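Local coordinates for putative siderophore-degrading esterase (Eurofung) (PDB 6GUO), which hydrolyses the ester bonds of the bacterial siderophore enterobactin, which is needed to release the iron inside the fungal cell, at residues A[170-175]-A[188-193]; A[16-21]-A[63-68]; A[217-222]-A[296-301]; A[87-92]-A[140-145]. All blocks are in the same frame, centred on the assembly; numbering follows the deposited sequence.

Contact 1. Residues A[170-175]-A[188-193]; sequences FALHAL and ASPSIW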
loop_
_atom_site.group_PDB
_atom_site.type_symbol
_atom_site.label_atom_id
_atom_site.label_comp_id
_atom_site.label_asym_id
_atom_site.label_seq_id
_atom_site.Cartn_x
_atom_site.Cartn_y
_atom_site.Cartn_z
ATOM N N PHE A 170 -15.125 14.483 -1.227
ATOM C CA PHE A 170 -15.750 14.417 0.095
ATOM C C PHE A 170 -14.880 15.056 1.177
ATOM O O PHE A 170 -15.373 15.848 1.973
ATOM C CB PHE A 170 -16.077 12.961 0.450
ATOM C CG PHE A 170 -16.705 12.785 1.801
ATOM C CD1 PHE A 170 -18.074 13.000 1.980
ATOM C CD2 PHE A 170 -15.941 12.400 2.898
ATOM C CE1 PHE A 170 -18.657 12.838 3.227
ATOM C CE2 PHE A 170 -16.522 12.238 4.149
ATOM C CZ PHE A 170 -17.886 12.460 4.313
ATOM N N ALA A 171 -13.593 14.711 1.191
ATOM C CA ALA A 171 -12.627 15.315 2.113
ATOM C C ALA A 171 -12.567 16.839 1.979
ATOM O O ALA A 171 -12.579 17.555 2.991
ATOM C CB ALA A 171 -11.246 14.712 1.909
ATOM N N LEU A 172 -12.521 17.328 0.741
ATOM C CA LEU A 172 -12.542 18.772 0.479
ATOM C C LEU A 172 -13.838 19.423 0.954
ATOM O O LEU A 172 -13.808 20.483 1.594
ATOM C CB LEU A 172 -12.312 19.064 -1.008
ATOM C CG LEU A 172 -10.911 18.719 -1.541
ATOM C CD1 LEU A 172 -10.825 19.006 -3.031
ATOM C CD2 LEU A 172 -9.814 19.463 -0.791
ATOM N N HIS A 173 -14.970 18.785 0.658
ATOM C CA HIS A 173 -16.269 19.263 1.151
ATOM C C HIS A 173 -16.303 19.383 2.684
ATOM O O HIS A 173 -16.777 20.389 3.214
ATOM C CB HIS A 173 -17.404 18.364 0.655
ATOM C CG HIS A 173 -18.742 18.746 1.197
ATOM N ND1 HIS A 173 -19.399 19.891 0.807
ATOM C CD2 HIS A 173 -19.529 18.157 2.127
ATOM C CE1 HIS A 173 -20.544 19.981 1.459
ATOM N NE2 HIS A 173 -20.645 18.942 2.269
ATOM N N ALA A 174 -15.780 18.373 3.381
ATOM C CA ALA A 174 -15.685 18.404 4.839
ATOM C C ALA A 174 -14.840 19.591 5.299
ATOM O O ALA A 174 -15.291 20.384 6.122
ATOM C CB ALA A 174 -15.111 17.098 5.369
ATOM N N LEU A 175 -13.636 19.729 4.735
ATOM C CA LEU A 175 -12.756 20.871 5.036
ATOM C C LEU A 175 -13.439 22.238 4.847
ATOM O O LEU A 175 -13.387 23.089 5.738
ATOM C CB LEU A 175 -11.477 20.809 4.183
ATOM C CG LEU A 175 -10.534 22.019 4.196
ATOM C CD1 LEU A 175 -10.034 22.311 5.599
ATOM C CD2 LEU A 175 -9.364 21.792 3.251
ATOM N N ALA A 188 -6.896 12.758 -1.975
ATOM C CA ALA A 188 -6.102 12.115 -3.022
ATOM C C ALA A 188 -6.890 12.074 -4.328
ATOM O O ALA A 188 -8.020 11.590 -4.361
ATOM C CB ALA A 188 -5.712 10.716 -2.581
ATOM N N SER A 189 -6.299 12.610 -5.398
ATOM C CA SER A 189 -6.950 12.708 -6.707
ATOM C C SER A 189 -8.402 13.178 -6.597
ATOM O O SER A 189 -9.292 12.541 -7.131
ATOM C CB SER A 189 -6.893 11.349 -7.411
ATOM O OG SER A 189 -5.563 10.867 -7.439
ATOM N N PRO A 190 -8.644 14.292 -5.887
ATOM C CA PRO A 190 -10.029 14.690 -5.627
ATOM C C PRO A 190 -10.755 15.051 -6.917
ATOM O O PRO A 190 -10.170 15.696 -7.791
ATOM C CB PRO A 190 -9.874 15.923 -4.735
ATOM C CG PRO A 190 -8.552 16.489 -5.127
ATOM C CD PRO A 190 -7.689 15.288 -5.374
ATOM N N SER A 191 -12.015 14.642 -7.026
ATOM C CA SER A 191 -12.814 14.881 -8.228
ATOM C C SER A 191 -13.295 16.334 -8.288
ATOM O O SER A 191 -14.499 16.615 -8.242
ATOM C CB SER A 191 -13.994 13.906 -8.280
ATOM O OG SER A 191 -13.534 12.573 -8.187
ATOM N N ILE A 192 -12.341 17.251 -8.425
ATOM C CA ILE A 192 -12.621 18.689 -8.412
ATOM C C ILE A 192 -13.540 19.052 -9.583
ATOM O O ILE A 192 -14.443 19.868 -9.420
ATOM C CB ILE A 192 -11.311 19.525 -8.384
ATOM C CG1 ILE A 192 -10.627 19.338 -7.021
ATOM C CG2 ILE A 192 -11.587 21.010 -8.634
ATOM C CD1 ILE A 192 -9.216 19.875 -6.921
ATOM N N TRP A 193 -13.333 18.399 -10.729
ATOM C CA TRP A 193 -14.215 18.509 -11.909
ATOM C C TRP A 193 -15.718 18.339 -11.651
ATOM O O TRP A 193 -16.529 18.920 -12.374
ATOM C CB TRP A 193 -13.795 17.496 -12.990
ATOM C CG TRP A 193 -13.928 16.058 -12.570
ATOM C CD1 TRP A 193 -12.969 15.281 -11.984
ATOM C CD2 TRP A 193 -15.088 15.227 -12.703
ATOM N NE1 TRP A 193 -13.459 14.023 -11.740
ATOM C CE2 TRP A 193 -14.757 13.959 -12.170
ATOM C CE3 TRP A 193 -16.375 15.430 -13.221
ATOM C CZ2 TRP A 193 -15.667 12.896 -12.143
ATOM C CZ3 TRP A 193 -17.284 14.371 -13.191
ATOM C CH2 TRP A 193 -16.923 13.122 -12.651
#

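Contact 2. Residues A[16-21]-A[63-68]; sequences RNMAAW and LFLTAT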
loop_
_atom_site.group_PDB
_atom_site.type_symbol
_atom_site.label_atom_id
_atom_site.label_comp_id
_atom_site.label_asym_id
_atom_site.label_seq_id
_atom_site.Cartn_x
_atom_site.Cartn_y
_atom_site.Cartn_z
ATOM N N ARG A 16 -4.408 -9.466 12.413
ATOM C CA ARG A 16 -4.336 -9.316 13.856
ATOM C C ARG A 16 -4.843 -7.937 14.252
ATOM O O ARG A 16 -4.677 -6.976 13.498
ATOM C CB ARG A 16 -2.873 -9.449 14.280
ATOM C CG ARG A 16 -2.664 -9.760 15.742
ATOM C CD ARG A 16 -1.237 -10.217 15.988
ATOM N NE ARG A 16 -1.103 -10.759 17.335
ATOM C CZ ARG A 16 -1.492 -11.977 17.717
ATOM N NH1 ARG A 16 -1.322 -12.348 18.984
ATOM N NH2 ARG A 16 -2.043 -12.835 16.857
ATOM N N ASN A 17 -5.450 -7.848 15.433
ATOM C CA ASN A 17 -5.916 -6.573 15.992
ATOM C C ASN A 17 -6.747 -5.788 14.984
ATOM O O ASN A 17 -6.463 -4.629 14.672
ATOM C CB ASN A 17 -4.737 -5.734 16.514
ATOM C CG ASN A 17 -4.128 -6.299 17.785
ATOM O OD1 ASN A 17 -4.437 -7.421 18.196
ATOM N ND2 ASN A 17 -3.253 -5.514 18.419
ATOM N N MET A 18 -7.749 -6.464 14.438
ATOM C CA MET A 18 -8.763 -5.805 13.639
ATOM C C MET A 18 -10.121 -6.433 13.907
ATOM O O MET A 18 -10.222 -7.588 14.322
ATOM C CB MET A 18 -8.414 -5.801 12.143
ATOM C CG MET A 18 -8.005 -7.130 11.547
ATOM S SD MET A 18 -7.515 -6.988 9.811
ATOM C CE MET A 18 -5.971 -6.082 9.879
ATOM N N ALA A 19 -11.152 -5.627 13.704
ATOM C CA ALA A 19 -12.534 -6.022 13.944
ATOM C C ALA A 19 -13.415 -5.274 12.970
ATOM O O ALA A 19 -13.004 -4.253 12.405
ATOM C CB ALA A 19 -12.934 -5.700 15.373
ATOM N N ALA A 20 -14.619 -5.793 12.766
ATOM C CA ALA A 20 -15.575 -5.181 11.860
ATOM C C ALA A 20 -16.971 -5.206 12.473
ATOM O O ALA A 20 -17.290 -6.084 13.278
ATOM C CB ALA A 20 -15.566 -5.897 10.519
ATOM N N TRP A 21 -17.773 -4.213 12.106
ATOM C CA TRP A 21 -19.178 -4.121 12.501
ATOM C C TRP A 21 -20.031 -3.737 11.300
ATOM O O TRP A 21 -19.580 -2.986 10.439
ATOM C CB TRP A 21 -19.376 -3.043 13.569
ATOM C CG TRP A 21 -18.814 -3.368 14.906
ATOM C CD1 TRP A 21 -19.483 -3.912 15.963
ATOM C CD2 TRP A 21 -17.474 -3.148 15.348
ATOM N NE1 TRP A 21 -18.636 -4.056 17.035
ATOM C CE2 TRP A 21 -17.394 -3.598 16.683
ATOM C CE3 TRP A 21 -16.323 -2.628 14.739
ATOM C CZ2 TRP A 21 -16.211 -3.534 17.428
ATOM C CZ3 TRP A 21 -15.144 -2.563 15.481
ATOM C CH2 TRP A 21 -15.099 -3.018 16.810
ATOM N N LEU A 63 -9.297 0.561 1.091
ATOM C CA LEU A 63 -8.157 1.264 1.709
ATOM C C LEU A 63 -7.712 0.777 3.087
ATOM O O LEU A 63 -6.582 1.061 3.500
ATOM C CB LEU A 63 -8.503 2.740 1.834
ATOM C CG LEU A 63 -8.974 3.459 0.571
ATOM C CD1 LEU A 63 -9.328 4.890 0.920
ATOM C CD2 LEU A 63 -7.910 3.413 -0.510
ATOM N N PHE A 64 -8.588 0.062 3.790
ATOM C CA PHE A 64 -8.371 -0.348 5.178
ATOM C C PHE A 64 -7.057 -1.081 5.399
ATOM O O PHE A 64 -6.274 -0.716 6.270
ATOM C CB PHE A 64 -9.530 -1.244 5.618
ATOM C CG PHE A 64 -9.374 -1.823 6.994
ATOM C CD1 PHE A 64 -9.390 -1.004 8.115
ATOM C CD2 PHE A 64 -9.242 -3.195 7.171
ATOM C CE1 PHE A 64 -9.271 -1.539 9.388
ATOM C CE2 PHE A 64 -9.117 -3.737 8.439
ATOM C CZ PHE A 64 -9.134 -2.907 9.551
ATOM N N LEU A 65 -6.828 -2.114 4.596
ATOM C CA LEU A 65 -5.673 -2.989 4.784
ATOM C C LEU A 65 -4.350 -2.271 4.495
ATOM O O LEU A 65 -3.371 -2.478 5.212
ATOM C CB LEU A 65 -5.811 -4.256 3.931
ATOM C CG LEU A 65 -7.036 -5.145 4.193
ATOM C CD1 LEU A 65 -7.084 -6.285 3.187
ATOM C CD2 LEU A 65 -7.048 -5.693 5.614
ATOM N N THR A 66 -4.340 -1.409 3.479
ATOM C CA THR A 66 -3.148 -0.642 3.103
ATOM C C THR A 66 -2.803 0.350 4.200
ATOM O O THR A 66 -1.649 0.463 4.585
ATOM C CB THR A 66 -3.351 0.115 1.765
ATOM O OG1 THR A 66 -3.626 -0.827 0.720
ATOM C CG2 THR A 66 -2.107 0.937 1.380
ATOM N N ALA A 67 -3.806 1.070 4.700
ATOM C CA ALA A 67 -3.582 2.015 5.798
ATOM C C ALA A 67 -3.066 1.282 7.039
ATOM O O ALA A 67 -2.100 1.713 7.668
ATOM C CB ALA A 67 -4.862 2.764 6.120
ATOM N N THR A 68 -3.702 0.159 7.364
ATOM C CA THR A 68 -3.320 -0.647 8.522
ATOM C C THR A 68 -1.849 -1.068 8.452
ATOM O O THR A 68 -1.082 -0.860 9.398
ATOM C CB THR A 68 -4.237 -1.874 8.644
ATOM O OG1 THR A 68 -5.578 -1.426 8.901
ATOM C CG2 THR A 68 -3.778 -2.818 9.759
#

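Contact 3. Residues A[217-222]-A[296-301]; sequences HPVLRL and IMFLSN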
loop_
_atom_site.group_PDB
_atom_site.type_symbol
_atom_site.label_atom_id
_atom_site.label_comp_id
_atom_site.label_asym_id
_atom_site.label_seq_id
_atom_site.Cartn_x
_atom_site.Cartn_y
_atom_site.Cartn_z
ATOM N N HIS A 217 -7.929 25.147 12.612
ATOM C CA HIS A 217 -6.572 25.268 12.061
ATOM C C HIS A 217 -6.261 24.022 11.231
ATOM O O HIS A 217 -5.350 23.263 11.557
ATOM C CB HIS A 217 -5.545 25.432 13.189
ATOM C CG HIS A 217 -5.986 26.361 14.274
ATOM N ND1 HIS A 217 -6.875 25.979 15.256
ATOM C CD2 HIS A 217 -5.671 27.652 14.531
ATOM C CE1 HIS A 217 -7.089 26.996 16.072
ATOM N NE2 HIS A 217 -6.368 28.022 15.656
ATOM N N PRO A 218 -7.027 23.806 10.150
ATOM C CA PRO A 218 -6.909 22.545 9.424
ATOM C C PRO A 218 -5.620 22.397 8.622
ATOM O O PRO A 218 -4.981 23.388 8.260
ATOM C CB PRO A 218 -8.117 22.575 8.485
ATOM C CG PRO A 218 -8.357 24.019 8.249
ATOM C CD PRO A 218 -8.037 24.692 9.542
ATOM N N VAL A 219 -5.268 21.143 8.362
ATOM C CA VAL A 219 -4.125 20.771 7.540
ATOM C C VAL A 219 -4.690 20.011 6.348
ATOM O O VAL A 219 -5.584 19.187 6.524
ATOM C CB VAL A 219 -3.146 19.887 8.338
ATOM C CG1 VAL A 219 -2.022 19.363 7.451
ATOM C CG2 VAL A 219 -2.580 20.668 9.519
ATOM N N LEU A 220 -4.182 20.302 5.148
ATOM C CA LEU A 220 -4.602 19.607 3.919
ATOM C C LEU A 220 -3.397 19.081 3.143
ATOM O O LEU A 220 -2.421 19.805 2.942
ATOM C CB LEU A 220 -5.409 20.545 3.012
ATOM C CG LEU A 220 -5.805 20.036 1.619
ATOM C CD1 LEU A 220 -6.721 18.822 1.699
ATOM C CD2 LEU A 220 -6.454 21.143 0.806
ATOM N N ARG A 221 -3.489 17.831 2.688
ATOM C CA ARG A 221 -2.562 17.282 1.705
ATOM C C ARG A 221 -3.350 16.907 0.462
ATOM O O ARG A 221 -4.251 16.074 0.530
ATOM C CB ARG A 221 -1.817 16.056 2.231
ATOM C CG ARG A 221 -0.680 15.622 1.307
ATOM C CD ARG A 221 0.122 14.477 1.894
ATOM N NE ARG A 221 1.403 14.271 1.201
ATOM C CZ ARG A 221 1.696 13.277 0.353
ATOM N NH1 ARG A 221 2.913 13.226 -0.189
ATOM N NH2 ARG A 221 0.812 12.332 0.039
ATOM N N LEU A 222 -3.012 17.550 -0.657
ATOM C CA LEU A 222 -3.559 17.218 -1.969
ATOM C C LEU A 222 -2.577 16.326 -2.696
ATOM O O LEU A 222 -1.369 16.461 -2.520
ATOM C CB LEU A 222 -3.776 18.485 -2.797
ATOM C CG LEU A 222 -4.962 19.339 -2.350
ATOM C CD1 LEU A 222 -4.805 20.768 -2.831
ATOM C CD2 LEU A 222 -6.264 18.732 -2.857
ATOM N N ILE A 296 -0.379 8.768 5.103
ATOM C CA ILE A 296 -0.099 8.181 6.417
ATOM C C ILE A 296 1.231 8.718 6.965
ATOM O O ILE A 296 1.300 9.122 8.126
ATOM C CB ILE A 296 -0.081 6.622 6.382
ATOM C CG1 ILE A 296 -1.457 6.036 5.992
ATOM C CG2 ILE A 296 0.346 6.029 7.722
ATOM C CD1 ILE A 296 -2.580 6.250 6.980
ATOM N N MET A 297 2.271 8.731 6.129
ATOM C CA MET A 297 3.578 9.269 6.533
ATOM C C MET A 297 3.500 10.758 6.865
ATOM O O MET A 297 4.069 11.203 7.866
ATOM C CB MET A 297 4.635 9.043 5.444
ATOM C CG MET A 297 4.974 7.592 5.139
ATOM S SD MET A 297 5.514 6.607 6.548
ATOM C CE MET A 297 3.971 5.951 7.156
ATOM N N PHE A 298 2.790 11.510 6.025
ATOM C CA PHE A 298 2.541 12.934 6.249
ATOM C C PHE A 298 1.878 13.156 7.609
ATOM O O PHE A 298 2.324 13.995 8.388
ATOM C CB PHE A 298 1.681 13.494 5.105
ATOM C CG PHE A 298 1.242 14.924 5.293
ATOM C CD1 PHE A 298 2.045 15.978 4.869
ATOM C CD2 PHE A 298 -0.000 15.214 5.843
ATOM C CE1 PHE A 298 1.629 17.295 5.020
ATOM C CE2 PHE A 298 -0.422 16.526 5.996
ATOM C CZ PHE A 298 0.388 17.569 5.581
ATOM N N LEU A 299 0.841 12.370 7.891
ATOM C CA LEU A 299 0.129 12.429 9.172
ATOM C C LEU A 299 1.051 12.137 10.359
ATOM O O LEU A 299 1.088 12.910 11.316
ATOM C CB LEU A 299 -1.060 11.462 9.155
ATOM C CG LEU A 299 -1.930 11.319 10.403
ATOM C CD1 LEU A 299 -2.525 12.654 10.826
ATOM C CD2 LEU A 299 -3.026 10.300 10.125
ATOM N N SER A 300 1.812 11.047 10.273
ATOM C CA SER A 300 2.742 10.666 11.341
ATOM C C SER A 300 3.869 11.688 11.554
ATOM O O SER A 300 4.324 11.867 12.680
ATOM C CB SER A 300 3.319 9.275 11.082
ATOM O OG SER A 300 2.286 8.301 11.075
ATOM N N ASN A 301 4.289 12.368 10.484
ATOM C CA ASN A 301 5.325 13.412 10.575
ATOM C C ASN A 301 4.878 14.701 11.276
ATOM O O ASN A 301 5.725 15.487 11.704
ATOM C CB ASN A 301 5.875 13.761 9.185
ATOM C CG ASN A 301 6.655 12.617 8.556
ATOM O OD1 ASN A 301 7.143 11.715 9.245
ATOM N ND2 ASN A 301 6.771 12.646 7.236
#

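Contact 4. Residues A[87-92]-A[140-145]; sequences IAIGYP and EIVRPF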
loop_
_atom_site.group_PDB
_atom_site.type_symbol
_atom_site.label_atom_id
_atom_site.label_comp_id
_atom_site.label_asym_id
_atom_site.label_seq_id
_atom_site.Cartn_x
_atom_site.Cartn_y
_atom_site.Cartn_z
ATOM N N ILE A 87 -9.987 3.591 11.011
ATOM C CA ILE A 87 -11.431 3.412 10.927
ATOM C C ILE A 87 -11.834 3.570 9.465
ATOM O O ILE A 87 -11.807 4.672 8.916
ATOM C CB ILE A 87 -12.184 4.419 11.817
ATOM C CG1 ILE A 87 -11.649 4.371 13.257
ATOM C CG2 ILE A 87 -13.683 4.119 11.776
ATOM C CD1 ILE A 87 -10.558 5.373 13.576
ATOM N N ALA A 88 -12.189 2.453 8.834
ATOM C CA ALA A 88 -12.565 2.436 7.433
ATOM C C ALA A 88 -14.076 2.348 7.349
ATOM O O ALA A 88 -14.662 1.429 7.901
ATOM C CB ALA A 88 -11.924 1.249 6.742
ATOM N N ILE A 89 -14.698 3.317 6.682
ATOM C CA ILE A 89 -16.153 3.345 6.528
ATOM C C ILE A 89 -16.479 2.917 5.105
ATOM O O ILE A 89 -16.174 3.626 4.131
ATOM C CB ILE A 89 -16.769 4.719 6.846
ATOM C CG1 ILE A 89 -16.316 5.208 8.232
ATOM C CG2 ILE A 89 -18.296 4.638 6.812
ATOM C CD1 ILE A 89 -15.164 6.179 8.199
ATOM N N GLY A 90 -17.091 1.743 5.004
ATOM C CA GLY A 90 -17.392 1.120 3.731
ATOM C C GLY A 90 -18.741 0.440 3.744
ATOM O O GLY A 90 -19.669 0.884 4.428
ATOM N N TYR A 91 -18.830 -0.660 3.001
ATOM C CA TYR A 91 -20.100 -1.279 2.631
ATOM C C TYR A 91 -19.991 -2.803 2.706
ATOM O O TYR A 91 -18.888 -3.348 2.601
ATOM C CB TYR A 91 -20.460 -0.841 1.208
ATOM C CG TYR A 91 -20.415 0.655 1.032
ATOM C CD1 TYR A 91 -21.459 1.451 1.482
ATOM C CD2 TYR A 91 -19.305 1.283 0.467
ATOM C CE1 TYR A 91 -21.421 2.825 1.347
ATOM C CE2 TYR A 91 -19.257 2.663 0.321
ATOM C CZ TYR A 91 -20.317 3.433 0.768
ATOM O OH TYR A 91 -20.278 4.801 0.635
ATOM N N PRO A 92 -21.131 -3.501 2.890
ATOM C CA PRO A 92 -21.135 -4.965 2.946
ATOM C C PRO A 92 -21.069 -5.565 1.539
ATOM O O PRO A 92 -22.064 -6.077 1.017
ATOM C CB PRO A 92 -22.462 -5.277 3.652
ATOM C CG PRO A 92 -23.358 -4.176 3.206
ATOM C CD PRO A 92 -22.478 -2.955 3.145
ATOM N N GLU A 140 -21.112 11.787 14.174
ATOM C CA GLU A 140 -22.073 11.607 15.273
ATOM C C GLU A 140 -22.381 10.151 15.641
ATOM O O GLU A 140 -22.829 9.898 16.757
ATOM C CB GLU A 140 -23.362 12.380 14.968
ATOM C CG GLU A 140 -23.125 13.888 14.938
ATOM C CD GLU A 140 -24.320 14.702 14.481
ATOM O OE1 GLU A 140 -25.472 14.251 14.655
ATOM O OE2 GLU A 140 -24.099 15.818 13.954
ATOM N N ILE A 141 -22.135 9.208 14.727
ATOM C CA ILE A 141 -22.423 7.788 14.956
ATOM C C ILE A 141 -21.143 6.949 15.005
ATOM O O ILE A 141 -20.887 6.268 16.002
ATOM C CB ILE A 141 -23.383 7.222 13.876
ATOM C CG1 ILE A 141 -24.648 8.087 13.756
ATOM C CG2 ILE A 141 -23.746 5.767 14.163
ATOM C CD1 ILE A 141 -25.473 8.211 15.026
ATOM N N VAL A 142 -20.340 7.004 13.945
ATOM C CA VAL A 142 -19.159 6.135 13.845
ATOM C C VAL A 142 -18.076 6.558 14.834
ATOM O O VAL A 142 -17.598 5.754 15.634
ATOM C CB VAL A 142 -18.576 6.102 12.414
ATOM C CG1 VAL A 142 -17.309 5.250 12.363
ATOM C CG2 VAL A 142 -19.611 5.569 11.432
ATOM N N ARG A 143 -17.702 7.824 14.784
ATOM C CA ARG A 143 -16.611 8.319 15.617
ATOM C C ARG A 143 -16.855 8.147 17.127
ATOM O O ARG A 143 -15.977 7.657 17.831
ATOM C CB ARG A 143 -16.284 9.756 15.237
ATOM C CG ARG A 143 -15.217 10.411 16.077
ATOM C CD ARG A 143 -14.587 11.517 15.261
ATOM N NE ARG A 143 -13.783 12.396 16.081
ATOM C CZ ARG A 143 -13.179 13.494 15.637
ATOM N NH1 ARG A 143 -12.470 14.231 16.486
ATOM N NH2 ARG A 143 -13.274 13.858 14.353
ATOM N N PRO A 144 -18.052 8.515 17.623
ATOM C CA PRO A 144 -18.328 8.265 19.039
ATOM C C PRO A 144 -18.379 6.789 19.419
ATOM O O PRO A 144 -17.982 6.446 20.523
ATOM C CB PRO A 144 -19.687 8.947 19.260
ATOM C CG PRO A 144 -19.729 10.014 18.219
ATOM C CD PRO A 144 -19.093 9.365 17.022
ATOM N N PHE A 145 -18.849 5.925 18.524
ATOM C CA PHE A 145 -18.797 4.486 18.767
ATOM C C PHE A 145 -17.354 4.020 18.977
ATOM O O PHE A 145 -17.058 3.314 19.941
ATOM C CB PHE A 145 -19.454 3.708 17.623
ATOM C CG PHE A 145 -19.254 2.222 17.712
ATOM C CD1 PHE A 145 -19.999 1.464 18.611
ATOM C CD2 PHE A 145 -18.319 1.575 16.901
ATOM C CE1 PHE A 145 -19.819 0.090 18.701
ATOM C CE2 PHE A 145 -18.131 0.202 16.992
ATOM C CZ PHE A 145 -18.885 -0.540 17.891
#

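Contact 1. Residues A[170-175]-A[188-193]
Leu172, on the helix 166-177 of this alpha/beta-hydrolase fold, reaches across to Pro190 and Ile192 in the loop that leaves strand 184-188. One branch does all the work. Leu172 CD1 sits 3.6 Å from Pro190 CB and 4.0 Å from Pro190 CG, so a single methyl meets two carbons of the proline ring. The side chain lies beside its own backbone N (chi1 -67°) and runs on extended, which carries CD1 out from the helix surface to the loop. Its second branch, CD2, packs on Leu220 of strand 219-225, and Pro190 touches Leu222 of the same strand. There are no hydrogen bonds between the two segments; the contact is a small, wholly buried apolar patch. Nearby, Ala188 at the end of the strand and Ser191 in the loop both make backbone hydrogen bonds to Ser165, and Ser191 is the centre of an inverse gamma turn. Ser165 belongs to a GxSxG sequence that fits the nucleophile elbow of this fold, so the patch probably lies just beside the catalytic turn. Ile192, which closes the gamma turn, swings CG1 back toward the helix; this methylene lies 4.0 Å from Leu172 CD1.

Contact 2. Residues A[16-21]-A[63-68]
Met18, at the start of strand 18-24, meets Phe64, Leu65 and Thr68 on helix 60-77, and its conformation decides which of them it touches. With chi1 at 49°, CG is wedged between the backbone N and the carbonyl carbon, and a bend at chi3 (69°) then turns the methyl toward the helix. Phe64 stretches the other way to meet it, its CG anti to the backbone N, and offers a ring edge. Met18 SD lies 3.9 Å from Phe64 CE2 and 5.2 Å from the ring centroid, 76° off the ring normal, a Met-aromatic contact made at the edge. Met18 CB is also in the ring plane, 4.0 Å from Phe64 CZ. The methyl end goes further along the helix: Met18 CE is 3.9 Å from Thr68 CG2, with Leu65 CD2 a looser neighbour. Thr68 can show that methyl because its hydroxyl is turned back on the helix, where Thr68 OG1 donates to Phe64 O at 2.8 Å; OG1 also bonds to Ser36 on strand 31-36. In the homodimer, Ala14 of the second subunit packs on Phe64 and Leu65, and strand 18-24 pairs with a strand of that subunit. Chemically, the helix meets strand 18-24 through sulfur, aromatic C-H and aliphatic carbons, while the threonine hydroxyl is satisfied by Phe64 O and Ser36.

Contact 3. Residues A[217-222]-A[296-301]
The guanidinium of Arg221 is held by, among others, Glu275 in a salt bridge to NE and Tyr279 OH in a hydrogen bond to NH2, and this fixes its long side chain against the ring of Phe298. The setting is the central sheet of the alpha/beta-hydrolase fold: Arg221 is on strand 219-225, Phe298 on the C-terminal helix 288-301 that covers one face, and both Glu275 and Tyr279 come from the neighbouring strand 273-279. The short segments of strand and helix run close to antiparallel, at 154°, with their axes 10.2 Å apart. With CG of Arg221 opposite the backbone N across the CA-CB bond and the chain straight on to NE, its methylenes slide along the ring in the opposite direction to the phenylalanine side chain. The main touch is a CH-pi contact, Arg221 CD standing 4.0 Å from the Phe298 ring centroid, 28° off the normal. The guanidinium plane is tilted 36° from the ring, too far for a parallel stack. The buried charge is probably balanced by Glu275, leaving the aliphatic part to face the aromatic one. Two residues earlier on the strand, Val219 meets a different part of the same ring: its CG1 comes in near the ring plane, at the edge, 3.5 Å from Phe298 CZ and 3.6 Å from Phe298 CE2.

Contact 4. Residues A[87-92]-A[140-145]
Val142 holds CG1 anti to its backbone N (chi1 177°), which sends that methyl from helix 131-150 toward strand 83-90, where Ile87 and Ile89 wait for it. The two isoleucines share one conformation: CG1 beside the backbone N, with chi2 at 94° and 98°, well away from a fully staggered position. They present different branches all the same. Ile87 uses its beta-branch methyl, CG2, which lies 3.8 Å from Val142 CG1 as the two side chains slide past each other in opposite directions. Ile89 uses its methylene, and Ile89 CG1 comes to 4.2 Å from the same Val142 CG1, a looser touch. One valine methyl thus serves both residues, with no polar link between the segments. The helix is irregular here: Pro144 has no N-H to give to the turn before, and a wider pi-type turn spans 140-145. Around the contact, Phe134 of the same helix touches Ile89 and Val146 touches Ile87. Tyr56 on strand 52-58 packs on both isoleucines and on Arg143 of the helix, and Ile23 of strand 18-24 touches Val142, so helix 131-150 lies across three strands of the sheet.

All four contacts are built round one mixed sheet. Contacts 2 and 3 tie helices 60-77 and 288-301 to one face, where Ala67 packs on Ile296; contact 4 lays helix 131-150 on the opposite face, where the helix of contact 1 also packs. Along the chain the order is 2, 4, 1, 3. Contacts 2 and 4 are closest, their centres about 12 Å apart, and they touch where Phe64 packs on Ala88, which faces the opposite way from Ile87 and Ile89, and again at Trp21 and Phe145; both reach the second subunit, which contact 3 touches only lightly, through Met297. Contact 1, about 15 Å from contact 3 between centres, packs on its strand 219-225, Leu172 on Leu220. One layered core thus joins the dimer side and the probable nucleophile side.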